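Local coordinates for protein ochratoxinase (PDB 4C65) that removes C-terminal amino acids, preferably aromatic ones, from its substrates and degrades the mycotoxin ochratoxin A by zinc-dependent hydrolysis of its amide bond, at residues G64-H69 and N135-G140; S111-A116 and C260-H265; Q376-G381 and G386-V391. All coordinates share one frame; numbering follows the deposited sequence.

Contact 1 (G64-H69 and N135-G140); sequences GLWDCH and NVYSSG
Trp66 and Tyr137 form a buried aromatic contact between two strands of the barrel that are not neighbours. Strand 60-67 and strand 135-138 each pair in parallel with strand 109-114, which runs between them. The two large side chains reach past this middle strand and meet. Trp66 points its benzo ring at Tyr137, and its CH2 lies 3.5 Å from Tyr137 CE1. The ring planes are close to parallel, at 16°. They are slid so far apart that they barely overlap, with 5.2 Å between the centroids of the Trp66 six-membered ring and the Tyr137 ring. The rings meet by Trp66 CH2 and its neighbours against the CE1 and CD1 side of Tyr137. In Trp66 CG stands beside the backbone N (chi1 -80°), which carries the indole toward Tyr137. The two side chains cross at about a right angle. Ser111 of the middle strand packs against Trp66. The strands belong to the twisted TIM barrel of the amidohydrolases, and strand 60-67 leads into the His-X-His pair, His69 and His71, that binds zinc 1. The chain turns a corner at Cys68. There an Asx turn forms, with His69 N bonded to Asp67 OD1 at 3.0 Å. Asp67 OD2 is held by Thr335. The second strand leaves through an ST turn, in which Gly140 N bonds to Ser138 OG at 3.1 Å. That hydroxyl also meets the carboxylate of Asp114. Tyr137 itself stays about 11 Å from Lys204, measured between side chains.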
ATOM      1  N   GLY A  64      40.350 -11.753 -28.089  1.00 13.36           N
ATOM      2  CA  GLY A  64      39.198 -10.844 -28.131  1.00 13.28           C
ATOM      3  C   GLY A  64      39.300  -9.781 -27.030  1.00 12.95           C
ATOM      4  O   GLY A  64      39.800 -10.058 -25.940  1.00 13.14           O
ATOM      5  N   LEU A  65      38.844  -8.572 -27.338  1.00 12.96           N
ATOM      6  CA  LEU A  65      39.013  -7.437 -26.445  1.00 13.24           C
ATOM      7  C   LEU A  65      37.937  -7.388 -25.367  1.00 13.05           C
ATOM      8  O   LEU A  65      36.795  -7.774 -25.599  1.00 12.75           O
ATOM      9  CB  LEU A  65      38.989  -6.150 -27.249  1.00 13.63           C
ATOM     10  CG  LEU A  65      40.170  -5.922 -28.181  1.00 14.24           C
ATOM     11  CD1 LEU A  65      39.801  -4.901 -29.241  1.00 14.58           C
ATOM     12  CD2 LEU A  65      41.375  -5.465 -27.356  1.00 14.96           C
ATOM     13  N   TRP A  66      38.333  -6.904 -24.190  1.00 13.65           N
ATOM     14  CA  TRP A  66      37.424  -6.650 -23.073  1.00 13.66           C
ATOM     15  C   TRP A  66      37.247  -5.147 -22.894  1.00 13.90           C
ATOM     16  O   TRP A  66      38.172  -4.375 -23.126  1.00 14.90           O
ATOM     17  CB  TRP A  66      37.990  -7.148 -21.769  1.00 14.18           C
ATOM     18  CG  TRP A  66      37.852  -8.598 -21.512  1.00 14.07           C
ATOM     19  CD1 TRP A  66      38.403  -9.605 -22.222  1.00 14.08           C
ATOM     20  CD2 TRP A  66      37.204  -9.205 -20.389  1.00 14.15           C
ATOM     21  NE1 TRP A  66      38.084 -10.817 -21.649  1.00 14.07           N
ATOM     22  CE2 TRP A  66      37.347 -10.591 -20.521  1.00 14.19           C
ATOM     23  CE3 TRP A  66      36.492  -8.707 -19.297  1.00 14.67           C
ATOM     24  CZ2 TRP A  66      36.791 -11.485 -19.621  1.00 14.52           C
ATOM     25  CZ3 TRP A  66      35.964  -9.602 -18.387  1.00 14.93           C
ATOM     26  CH2 TRP A  66      36.130 -10.976 -18.552  1.00 14.92           C
ATOM     27  N   ASP A  67      36.041  -4.730 -22.523  1.00 13.60           N
ATOM     28  CA  ASP A  67      35.874  -3.452 -21.881  1.00 13.83           C
ATOM     29  C   ASP A  67      35.270  -3.694 -20.520  1.00 14.12           C
ATOM     30  O   ASP A  67      34.219  -4.343 -20.409  1.00 14.15           O
ATOM     31  CB  ASP A  67      35.029  -2.501 -22.695  1.00 13.53           C
ATOM     32  CG  ASP A  67      35.201  -1.059 -22.226  1.00 14.12           C
ATOM     33  OD1 ASP A  67      34.602  -0.700 -21.168  1.00 14.07           O
ATOM     34  OD2 ASP A  67      35.943  -0.321 -22.903  1.00 14.45           O
ATOM     35  N   CYS A  68      35.936  -3.171 -19.494  1.00 14.88           N
ATOM     36  CA  CYS A  68      35.570  -3.452 -18.125  1.00 15.51           C
ATOM     37  C   CYS A  68      34.687  -2.402 -17.477  1.00 16.16           C
ATOM     38  O   CYS A  68      34.440  -2.458 -16.272  1.00 17.11           O
ATOM     39  CB  CYS A  68      36.830  -3.639 -17.308  1.00 16.31           C
ATOM     40  SG  CYS A  68      37.837  -5.017 -17.902  1.00 16.25           S
ATOM     41  N   HIS A  69      34.221  -1.436 -18.255  1.00 16.05           N
ATOM     42  CA  HIS A  69      33.304  -0.447 -17.733  1.00 16.73           C
ATOM     43  C   HIS A  69      32.231  -0.031 -18.743  1.00 16.25           C
ATOM     44  O   HIS A  69      32.312   1.028 -19.334  1.00 16.46           O
ATOM     45  CB  HIS A  69      34.047   0.792 -17.232  1.00 18.01           C
ATOM     46  CG  HIS A  69      33.232   1.611 -16.280  1.00 19.14           C
ATOM     47  ND1 HIS A  69      33.710   2.016 -15.058  1.00 20.58           N
ATOM     48  CD2 HIS A  69      31.944   2.027 -16.329  1.00 18.95           C
ATOM     49  CE1 HIS A  69      32.768   2.684 -14.415  1.00 21.11           C
ATOM     50  NE2 HIS A  69      31.686   2.697 -15.160  1.00 20.02           N
ATOM     51  N   ASN A 135      30.445 -11.850 -24.293  1.00 15.17           N
ATOM     52  CA  ASN A 135      30.194 -12.365 -22.988  1.00 15.58           C
ATOM     53  C   ASN A 135      29.894 -11.175 -22.117  1.00 15.83           C
ATOM     54  O   ASN A 135      30.679 -10.210 -22.102  1.00 16.46           O
ATOM     55  CB  ASN A 135      31.420 -13.089 -22.460  1.00 15.72           C
ATOM     56  CG  ASN A 135      31.670 -14.387 -23.192  1.00 15.95           C
ATOM     57  OD1 ASN A 135      30.912 -15.331 -23.052  1.00 15.78           O
ATOM     58  ND2 ASN A 135      32.750 -14.444 -23.959  1.00 16.26           N
ATOM     59  N   VAL A 136      28.766 -11.205 -21.417  1.00 15.63           N
ATOM     60  CA  VAL A 136      28.409 -10.112 -20.537  1.00 15.68           C
ATOM     61  C   VAL A 136      28.554 -10.529 -19.072  1.00 15.35           C
ATOM     62  O   VAL A 136      27.973 -11.503 -18.635  1.00 15.24           O
ATOM     63  CB  VAL A 136      26.964  -9.628 -20.803  1.00 16.51           C
ATOM     64  CG1 VAL A 136      26.579  -8.511 -19.827  1.00 16.71           C
ATOM     65  CG2 VAL A 136      26.832  -9.137 -22.239  1.00 16.29           C
ATOM     66  N   TYR A 137      29.384  -9.804 -18.331  1.00 14.85           N
ATOM     67  CA  TYR A 137      29.458  -9.951 -16.898  1.00 14.32           C
ATOM     68  C   TYR A 137      28.848  -8.690 -16.323  1.00 14.08           C
ATOM     69  O   TYR A 137      29.429  -7.604 -16.427  1.00 14.09           O
ATOM     70  CB  TYR A 137      30.909 -10.117 -16.430  1.00 14.25           C
ATOM     71  CG  TYR A 137      31.605 -11.247 -17.085  1.00 14.18           C
ATOM     72  CD1 TYR A 137      32.166 -11.103 -18.329  1.00 14.35           C
ATOM     73  CD2 TYR A 137      31.712 -12.467 -16.455  1.00 14.45           C
ATOM     74  CE1 TYR A 137      32.817 -12.162 -18.952  1.00 14.71           C
ATOM     75  CE2 TYR A 137      32.341 -13.536 -17.059  1.00 14.83           C
ATOM     76  CZ  TYR A 137      32.898 -13.384 -18.318  1.00 14.97           C
ATOM     77  OH  TYR A 137      33.537 -14.441 -18.911  1.00 15.51           O
ATOM     78  N   SER A 138      27.673  -8.826 -15.721  1.00 13.67           N
ATOM     79  CA  SER A 138      26.911  -7.679 -15.309  1.00 13.59           C
ATOM     80  C   SER A 138      26.825  -7.581 -13.794  1.00 13.49           C
ATOM     81  O   SER A 138      26.780  -8.581 -13.094  1.00 12.97           O
ATOM     82  CB  SER A 138      25.496  -7.756 -15.906  1.00 13.89           C
ATOM     83  OG  SER A 138      24.704  -6.641 -15.523  1.00 13.76           O
ATOM     84  N   SER A 139      26.793  -6.340 -13.314  1.00 13.52           N
ATOM     85  CA  SER A 139      26.584  -6.041 -11.912  1.00 13.49           C
ATOM     86  C   SER A 139      25.088  -6.031 -11.548  1.00 13.39           C
ATOM     87  O   SER A 139      24.731  -5.965 -10.361  1.00 13.68           O
ATOM     88  CB  SER A 139      27.168  -4.670 -11.620  1.00 13.56           C
ATOM     89  OG  SER A 139      26.522  -3.720 -12.449  1.00 13.76           O
ATOM     90  N   GLY A 140      24.216  -6.099 -12.558  1.00 13.14           N
ATOM     91  CA  GLY A 140      22.815  -5.768 -12.358  1.00 13.19           C
ATOM     92  C   GLY A 140      22.786  -4.277 -12.068  1.00 13.29           C
ATOM     93  O   GLY A 140      23.430  -3.494 -12.786  1.00 13.74           O
TER

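Contact 2 (S111-A116 and C260-H265); sequences SYRDLA and CKSLEH
Arg113 reaches across the barrel and binds Ser262 and Glu264 through the edge of its guanidinium. Its chain runs extended through chi1 and chi2 and bends at chi3. NH1 donates to Ser262 OG at 3.0 Å, almost in the guanidinium plane. NH2 forms a salt bridge to Glu264 OE2 at 2.9 Å. This second bond is less straight, 142° at the hydrogen, and the two flat groups are turned 62° apart. NH2 meets OE2 from above the carboxylate plane, 37° out of it. NE bonds to the carbonyl of Cys68, and NH1 has a second partner in the carbonyl of Ser372. Leu115 CD2 lies against one guanidinium face, near its rim.

The Ser262 hydroxyl bridges the two charged groups: OG accepts from Arg113 NH1 and donates to Glu264 OE2 at 2.8 Å, nearly in line with the C-O bond. Ser243 also bonds to OE2, which is thus gripped by three residues. OE1 accepts from ND1 of His69. Glu264 is modelled in two conformers, and these bonds describe one of them. The segments lie on opposite parts of the TIM barrel, strands 109-114 and 262-263. His265 follows directly and binds zinc 2, while the carbonyl of Leu115 bonds to Lys204.

ND1 of His69 is tied to Glu264, which leaves NE2 as the probable ligand atom for zinc 1. In this conformer Glu264 is placed as a second-shell residue. It probably orients the imidazole and may strengthen it as a ligand, and Arg113 and the two serines hold Glu264 in turn.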
ATOM      1  N   SER A 111      34.135  -9.644 -24.684  1.00 13.43           N
ATOM      2  CA  SER A 111      33.675  -9.573 -23.304  1.00 13.33           C
ATOM      3  C   SER A 111      33.450  -8.129 -22.882  1.00 13.29           C
ATOM      4  O   SER A 111      34.234  -7.248 -23.216  1.00 13.44           O
ATOM      5  CB  SER A 111      34.669 -10.258 -22.334  1.00 13.33           C
ATOM      6  OG  SER A 111      34.658 -11.684 -22.472  1.00 13.33           O
ATOM      7  N   TYR A 112      32.377  -7.931 -22.130  1.00 13.22           N
ATOM      8  CA  TYR A 112      32.011  -6.670 -21.548  1.00 13.09           C
ATOM      9  C   TYR A 112      31.690  -6.877 -20.053  1.00 13.10           C
ATOM     10  O   TYR A 112      31.025  -7.821 -19.689  1.00 12.36           O
ATOM     11  CB  TYR A 112      30.730  -6.170 -22.197  1.00 12.94           C
ATOM     12  CG  TYR A 112      30.829  -5.271 -23.420  1.00 13.00           C
ATOM     13  CD1 TYR A 112      32.033  -4.743 -23.866  1.00 12.92           C
ATOM     14  CD2 TYR A 112      29.658  -4.883 -24.080  1.00 12.88           C
ATOM     15  CE1 TYR A 112      32.058  -3.888 -24.963  1.00 13.03           C
ATOM     16  CE2 TYR A 112      29.683  -4.027 -25.149  1.00 12.95           C
ATOM     17  CZ  TYR A 112      30.880  -3.547 -25.605  1.00 12.97           C
ATOM     18  OH  TYR A 112      30.865  -2.685 -26.665  1.00 13.11           O
ATOM     19  N   ARG A 113      32.185  -5.974 -19.204  1.00 13.78           N
ATOM     20  CA  ARG A 113      31.704  -5.865 -17.835  1.00 13.88           C
ATOM     21  C   ARG A 113      30.741  -4.692 -17.732  1.00 14.22           C
ATOM     22  O   ARG A 113      31.150  -3.525 -17.814  1.00 14.22           O
ATOM     23  CB  ARG A 113      32.860  -5.727 -16.837  1.00 14.20           C
ATOM     24  CG  ARG A 113      32.421  -5.933 -15.386  1.00 14.16           C
ATOM     25  CD  ARG A 113      33.572  -5.805 -14.409  1.00 14.51           C
ATOM     26  NE  ARG A 113      34.169  -4.471 -14.439  1.00 14.70           N
ATOM     27  CZ  ARG A 113      34.941  -3.950 -13.489  1.00 15.33           C
ATOM     28  NH1 ARG A 113      35.226  -4.627 -12.380  1.00 15.84           N
ATOM     29  NH2 ARG A 113      35.429  -2.726 -13.637  1.00 15.60           N
ATOM     30  N   ASP A 114      29.458  -5.032 -17.601  1.00 14.76           N
ATOM     31  CA  ASP A 114      28.371  -4.090 -17.406  1.00 15.39           C
ATOM     32  C   ASP A 114      28.332  -3.704 -15.927  1.00 16.21           C
ATOM     33  O   ASP A 114      28.242  -4.579 -15.067  1.00 16.16           O
ATOM     34  CB  ASP A 114      27.053  -4.761 -17.802  1.00 15.29           C
ATOM     35  CG  ASP A 114      25.849  -3.961 -17.433  1.00 14.86           C
ATOM     36  OD1 ASP A 114      25.890  -2.718 -17.506  1.00 15.30           O
ATOM     37  OD2 ASP A 114      24.820  -4.578 -17.136  1.00 15.03           O
ATOM     38  N   LEU A 115      28.355  -2.408 -15.639  1.00 16.74           N
ATOM     39  CA  LEU A 115      28.392  -1.931 -14.255  1.00 17.14           C
ATOM     40  C   LEU A 115      27.160  -1.135 -13.825  1.00 17.35           C
ATOM     41  O   LEU A 115      27.068  -0.667 -12.683  1.00 18.70           O
ATOM     42  CB  LEU A 115      29.654  -1.109 -14.049  1.00 17.41           C
ATOM     43  CG  LEU A 115      30.951  -1.904 -14.124  1.00 17.77           C
ATOM     44  CD1 LEU A 115      32.128  -0.962 -13.908  1.00 18.14           C
ATOM     45  CD2 LEU A 115      30.967  -3.023 -13.079  1.00 17.71           C
ATOM     46  N   ALA A 116      26.175  -1.010 -14.703  1.00 16.87           N
ATOM     47  CA  ALA A 116      24.860  -0.539 -14.294  1.00 16.68           C
ATOM     48  C   ALA A 116      23.903  -0.761 -15.445  1.00 16.71           C
ATOM     49  O   ALA A 116      24.082  -0.191 -16.519  1.00 18.00           O
ATOM     50  CB  ALA A 116      24.905   0.936 -13.941  1.00 16.78           C
ATOM     51  N   CYS A 260      36.997  -4.089  -1.579  1.00 17.51           N
ATOM     52  CA  CYS A 260      36.726  -3.991  -3.011  1.00 17.16           C
ATOM     53  C   CYS A 260      37.986  -4.365  -3.794  1.00 17.13           C
ATOM     54  O   CYS A 260      39.076  -4.077  -3.350  1.00 17.54           O
ATOM     55  CB  CYS A 260      36.277  -2.580  -3.384  1.00 17.11           C
ATOM     56  SG  CYS A 260      34.744  -2.067  -2.605  1.00 17.73           S
ATOM     57  N   LYS A 261      37.804  -5.035  -4.927  1.00 16.91           N
ATOM     58  CA  LYS A 261      38.910  -5.586  -5.681  1.00 17.16           C
ATOM     59  C   LYS A 261      39.074  -4.938  -7.024  1.00 16.63           C
ATOM     60  O   LYS A 261      39.988  -5.243  -7.748  1.00 16.50           O
ATOM     61  CB  LYS A 261      38.765  -7.092  -5.815  1.00 17.52           C
ATOM     62  CG  LYS A 261      38.935  -7.823  -4.496  1.00 18.89           C
ATOM     63  CD  LYS A 261      40.335  -7.661  -3.907  1.00 20.46           C
ATOM     64  CE  LYS A 261      41.044  -8.991  -3.790  1.00 22.28           C
ATOM     65  NZ  LYS A 261      42.261  -9.092  -4.658  1.00 23.21           N
ATOM     66  N   SER A 262      38.194  -4.007  -7.350  1.00 16.66           N
ATOM     67  CA  SER A 262      38.304  -3.255  -8.586  1.00 16.48           C
ATOM     68  C   SER A 262      37.859  -1.829  -8.316  1.00 16.57           C
ATOM     69  O   SER A 262      36.865  -1.604  -7.642  1.00 17.03           O
ATOM     70  CB  SER A 262      37.438  -3.931  -9.659  1.00 16.15           C
ATOM     71  OG  SER A 262      37.405  -3.186 -10.868  1.00 16.78           O
ATOM     72  N   LEU A 263      38.610  -0.857  -8.794  1.00 17.04           N
ATOM     73  CA  LEU A 263      38.245   0.533  -8.588  1.00 17.21           C
ATOM     74  C   LEU A 263      38.129   1.211  -9.917  1.00 17.46           C
ATOM     75  O   LEU A 263      38.986   1.009 -10.802  1.00 16.99           O
ATOM     76  CB  LEU A 263      39.290   1.254  -7.743  1.00 17.86           C
ATOM     77  CG  LEU A 263      39.539   0.650  -6.378  1.00 18.08           C
ATOM     78  CD1 LEU A 263      40.682   1.395  -5.702  1.00 19.00           C
ATOM     79  CD2 LEU A 263      38.294   0.671  -5.515  1.00 17.88           C
ATOM     80  N   GLU A 264      37.113   2.058 -10.045  1.00 17.98           N
ATOM     81  CA  GLU A 264      36.893   2.786 -11.278  0.50 18.27           C
ATOM     82  C   GLU A 264      37.210   4.275 -11.129  1.00 19.68           C
ATOM     83  O   GLU A 264      36.943   4.853 -10.077  1.00 20.15           O
ATOM     84  CB  GLU A 264      35.462   2.578 -11.746  0.50 17.76           C
ATOM     85  CG  GLU A 264      34.881   1.243 -11.360  0.50 16.98           C
ATOM     86  CD  GLU A 264      35.584   0.179 -12.198  0.50 16.47           C
ATOM     87  OE1 GLU A 264      35.601   0.350 -13.447  0.50 16.15           O
ATOM     88  OE2 GLU A 264      36.112  -0.814 -11.635  0.50 16.25           O
ATOM     89  N   HIS A 265      37.743   4.860 -12.196  1.00 20.40           N
ATOM     90  CA  HIS A 265      38.133   6.255 -12.251  1.00 22.09           C
ATOM     91  C   HIS A 265      39.376   6.519 -11.419  1.00 22.39           C
ATOM     92  O   HIS A 265      40.424   6.903 -11.956  1.00 23.28           O
ATOM     93  CB  HIS A 265      36.982   7.194 -11.840  1.00 23.45           C
ATOM     94  CG  HIS A 265      35.645   6.756 -12.345  1.00 23.51           C
ATOM     95  ND1 HIS A 265      35.368   6.623 -13.685  1.00 23.75           N
ATOM     96  CD2 HIS A 265      34.526   6.378 -11.691  1.00 23.51           C
ATOM     97  CE1 HIS A 265      34.135   6.185 -13.838  1.00 23.38           C
ATOM     98  NE2 HIS A 265      33.596   6.039 -12.641  1.00 23.67           N
TER

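Contact 3 (Q376-G381 and G386-V391); sequences QAPLTG and GYEADV
The loop that carries the chain from the last barrel helices to strand 391-394 folds back on itself here, and Leu379 and Thr380 meet Tyr387, Glu388 and Asp390. The Gly-Tyr-Glu-Ala-Asp sequence resembles the Gly-X-X-Ala-Asp run found at this point in many amidohydrolases. One backbone bond joins the two arms, from Glu388 N to Leu379 O at 2.8 Å. Beside it Leu379 CB sits over the face of the Tyr387 ring, 3.8 Å from the centroid and 7° off the ring normal. This CH-pi contact covers the middle of the ring. Thr380 C lies at the ring edge, in its plane, and Thr380 N is 3.3 Å from Tyr387 CD2. Pro378 packs against the carboxylate of Glu388, across which it lies at about a right angle.

Water completes the join. Thr380 OG1, anti to the backbone N (chi1 -168°), is 2.9 Å from water 1. That water donates to Glu388 OE1 and Asp390 OD2, but more acceptors surround it than it has protons. Water 2 donates to Asp390 O at 2.6 Å and accepts from Gly381 N. Asp390 OD1 is taken by the backbone N of Gly417.

The loop lies against three strands. Thr380 touches Trp66 of strand 60-67, Pro378 touches Tyr137 of strand 135-138, and Asp390 packs on Thr110 and Ser111 of strand 109-114.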
ATOM      1  N   GLN A 376      34.730 -15.121 -11.105  1.00 15.47           N
ATOM      2  CA  GLN A 376      33.712 -15.411 -12.126  1.00 15.08           C
ATOM      3  C   GLN A 376      34.303 -15.502 -13.524  1.00 15.14           C
ATOM      4  O   GLN A 376      33.612 -15.884 -14.473  1.00 14.55           O
ATOM      5  CB  GLN A 376      32.640 -14.338 -12.154  1.00 14.49           C
ATOM      6  CG  GLN A 376      31.809 -14.285 -10.897  1.00 14.87           C
ATOM      7  CD  GLN A 376      31.024 -15.557 -10.688  1.00 15.33           C
ATOM      8  OE1 GLN A 376      30.292 -15.995 -11.579  1.00 15.15           O
ATOM      9  NE2 GLN A 376      31.179 -16.153  -9.534  1.00 15.80           N
ATOM     10  N   ALA A 377      35.596 -15.202 -13.636  1.00 15.36           N
ATOM     11  CA  ALA A 377      36.286 -15.255 -14.930  1.00 15.65           C
ATOM     12  C   ALA A 377      36.688 -16.673 -15.269  1.00 16.29           C
ATOM     13  O   ALA A 377      37.290 -17.365 -14.452  1.00 16.56           O
ATOM     14  CB  ALA A 377      37.528 -14.379 -14.903  1.00 15.55           C
ATOM     15  N   PRO A 378      36.380 -17.107 -16.497  1.00 16.94           N
ATOM     16  CA  PRO A 378      36.989 -18.335 -16.968  1.00 17.57           C
ATOM     17  C   PRO A 378      38.471 -18.057 -17.307  1.00 17.68           C
ATOM     18  O   PRO A 378      38.944 -16.931 -17.133  1.00 17.52           O
ATOM     19  CB  PRO A 378      36.165 -18.683 -18.209  1.00 17.50           C
ATOM     20  CG  PRO A 378      35.638 -17.386 -18.702  1.00 17.09           C
ATOM     21  CD  PRO A 378      35.478 -16.504 -17.498  1.00 16.70           C
ATOM     22  N   LEU A 379      39.194 -19.071 -17.765  1.00 17.92           N
ATOM     23  CA  LEU A 379      40.509 -18.852 -18.343  1.00 18.19           C
ATOM     24  C   LEU A 379      40.304 -18.229 -19.699  1.00 16.94           C
ATOM     25  O   LEU A 379      39.928 -18.916 -20.625  1.00 17.27           O
ATOM     26  CB  LEU A 379      41.283 -20.175 -18.472  1.00 19.52           C
ATOM     27  CG  LEU A 379      41.738 -20.800 -17.145  1.00 20.60           C
ATOM     28  CD1 LEU A 379      42.505 -22.082 -17.432  1.00 22.10           C
ATOM     29  CD2 LEU A 379      42.595 -19.831 -16.323  1.00 20.61           C
ATOM     30  N   THR A 380      40.532 -16.929 -19.799  1.00 16.02           N
ATOM     31  CA  THR A 380      40.339 -16.217 -21.033  1.00 15.84           C
ATOM     32  C   THR A 380      41.205 -14.956 -21.093  1.00 16.02           C
ATOM     33  O   THR A 380      41.987 -14.690 -20.199  1.00 16.16           O
ATOM     34  CB  THR A 380      38.852 -15.878 -21.233  1.00 15.26           C
ATOM     35  OG1 THR A 380      38.637 -15.418 -22.563  1.00 15.01           O
ATOM     36  CG2 THR A 380      38.376 -14.797 -20.252  1.00 14.70           C
ATOM     37  N   GLY A 381      41.112 -14.210 -22.191  1.00 16.21           N
ATOM     38  CA  GLY A 381      41.907 -12.993 -22.350  1.00 16.34           C
ATOM     39  C   GLY A 381      43.359 -13.215 -22.762  1.00 17.35           C
ATOM     40  O   GLY A 381      44.114 -12.248 -22.885  1.00 16.83           O
ATOM     41  N   GLY A 386      44.295 -24.152 -23.528  1.00 25.20           N
ATOM     42  CA  GLY A 386      43.347 -24.355 -22.436  1.00 24.37           C
ATOM     43  C   GLY A 386      42.447 -23.160 -22.133  1.00 22.76           C
ATOM     44  O   GLY A 386      41.500 -23.292 -21.385  1.00 21.99           O
ATOM     45  N   TYR A 387      42.737 -22.010 -22.726  1.00 21.99           N
ATOM     46  CA  TYR A 387      41.921 -20.820 -22.556  1.00 20.68           C
ATOM     47  C   TYR A 387      40.792 -20.789 -23.554  1.00 20.84           C
ATOM     48  O   TYR A 387      40.822 -21.474 -24.584  1.00 21.35           O
ATOM     49  CB  TYR A 387      42.770 -19.560 -22.702  1.00 20.10           C
ATOM     50  CG  TYR A 387      43.579 -19.252 -21.475  1.00 19.96           C
ATOM     51  CD1 TYR A 387      44.446 -20.203 -20.925  1.00 21.09           C
ATOM     52  CD2 TYR A 387      43.512 -18.008 -20.880  1.00 19.09           C
ATOM     53  CE1 TYR A 387      45.197 -19.922 -19.803  1.00 21.40           C
ATOM     54  CE2 TYR A 387      44.269 -17.718 -19.769  1.00 19.62           C
ATOM     55  CZ  TYR A 387      45.099 -18.677 -19.240  1.00 20.65           C
ATOM     56  OH  TYR A 387      45.829 -18.380 -18.143  1.00 21.68           O
ATOM     57  N   GLU A 388      39.779 -19.978 -23.255  1.00 20.76           N
ATOM     58  CA  GLU A 388      38.586 -19.905 -24.098  1.00 20.95           C
ATOM     59  C   GLU A 388      38.924 -19.287 -25.452  1.00 20.07           C
ATOM     60  O   GLU A 388      39.706 -18.347 -25.540  1.00 20.03           O
ATOM     61  CB  GLU A 388      37.476 -19.095 -23.436  1.00 21.63           C
ATOM     62  CG  GLU A 388      36.958 -19.695 -22.155  1.00 23.75           C
ATOM     63  CD  GLU A 388      35.468 -19.529 -21.947  1.00 26.43           C
ATOM     64  OE1 GLU A 388      34.854 -18.461 -22.279  1.00 28.18           O
ATOM     65  OE2 GLU A 388      34.892 -20.508 -21.436  1.00 30.00           O
ATOM     66  N   ALA A 389      38.317 -19.823 -26.504  1.00 19.60           N
ATOM     67  CA  ALA A 389      38.592 -19.401 -27.880  1.00 19.14           C
ATOM     68  C   ALA A 389      37.839 -18.132 -28.232  1.00 17.71           C
ATOM     69  O   ALA A 389      36.947 -18.140 -29.063  1.00 17.48           O
ATOM     70  CB  ALA A 389      38.258 -20.528 -28.849  1.00 19.93           C
ATOM     71  N   ASP A 390      38.216 -17.045 -27.561  1.00 16.70           N
ATOM     72  CA  ASP A 390      37.767 -15.686 -27.887  1.00 15.74           C
ATOM     73  C   ASP A 390      38.957 -15.005 -28.586  1.00 16.07           C
ATOM     74  O   ASP A 390      39.962 -14.665 -27.940  1.00 15.84           O
ATOM     75  CB  ASP A 390      37.398 -14.917 -26.626  1.00 14.77           C
ATOM     76  CG  ASP A 390      36.151 -15.440 -25.953  1.00 14.40           C
ATOM     77  OD1 ASP A 390      35.646 -16.514 -26.374  1.00 15.09           O
ATOM     78  OD2 ASP A 390      35.642 -14.764 -25.045  1.00 13.27           O
ATOM     79  N   VAL A 391      38.876 -14.901 -29.914  1.00 16.50           N
ATOM     80  CA  VAL A 391      40.056 -14.638 -30.736  1.00 17.05           C
ATOM     81  C   VAL A 391      39.636 -13.705 -31.829  1.00 17.35           C
ATOM     82  O   VAL A 391      38.570 -13.888 -32.428  1.00 17.45           O
ATOM     83  CB  VAL A 391      40.622 -15.953 -31.352  1.00 17.89           C
ATOM     84  CG1 VAL A 391      41.885 -15.687 -32.162  1.00 18.71           C
ATOM     85  CG2 VAL A 391      40.908 -16.985 -30.274  1.00 17.79           C
TER
HETATM   86  O   HOH W   1      35.782 -15.963 -22.674  1.00 26.50           O
HETATM   87  O   HOH W   2      40.302 -14.359 -25.379  1.00 10.10           O

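Overall arrangement
Contacts 1 and 2 are buried near the middle of the chain, while contact 3 is a partly buried loop whose centre is about 15 Å from the centre of the chain. Strand 109-114 of contact 2 pairs with both strands of contact 1, and the segments of the two contacts alternate along the sequence. Two polar links between their segments also tie them directly. Contact 1 is aromatic packing, contact 2 is a charged network behind the zinc site, and contact 3 combines a backbone hydrogen bond, a CH-pi contact and bridging waters. A backbone hydrogen bond from Gly64 N to Asp390 O, 2.9 Å, ties contact 3 to contact 1. Contact 3 barely reaches contact 2.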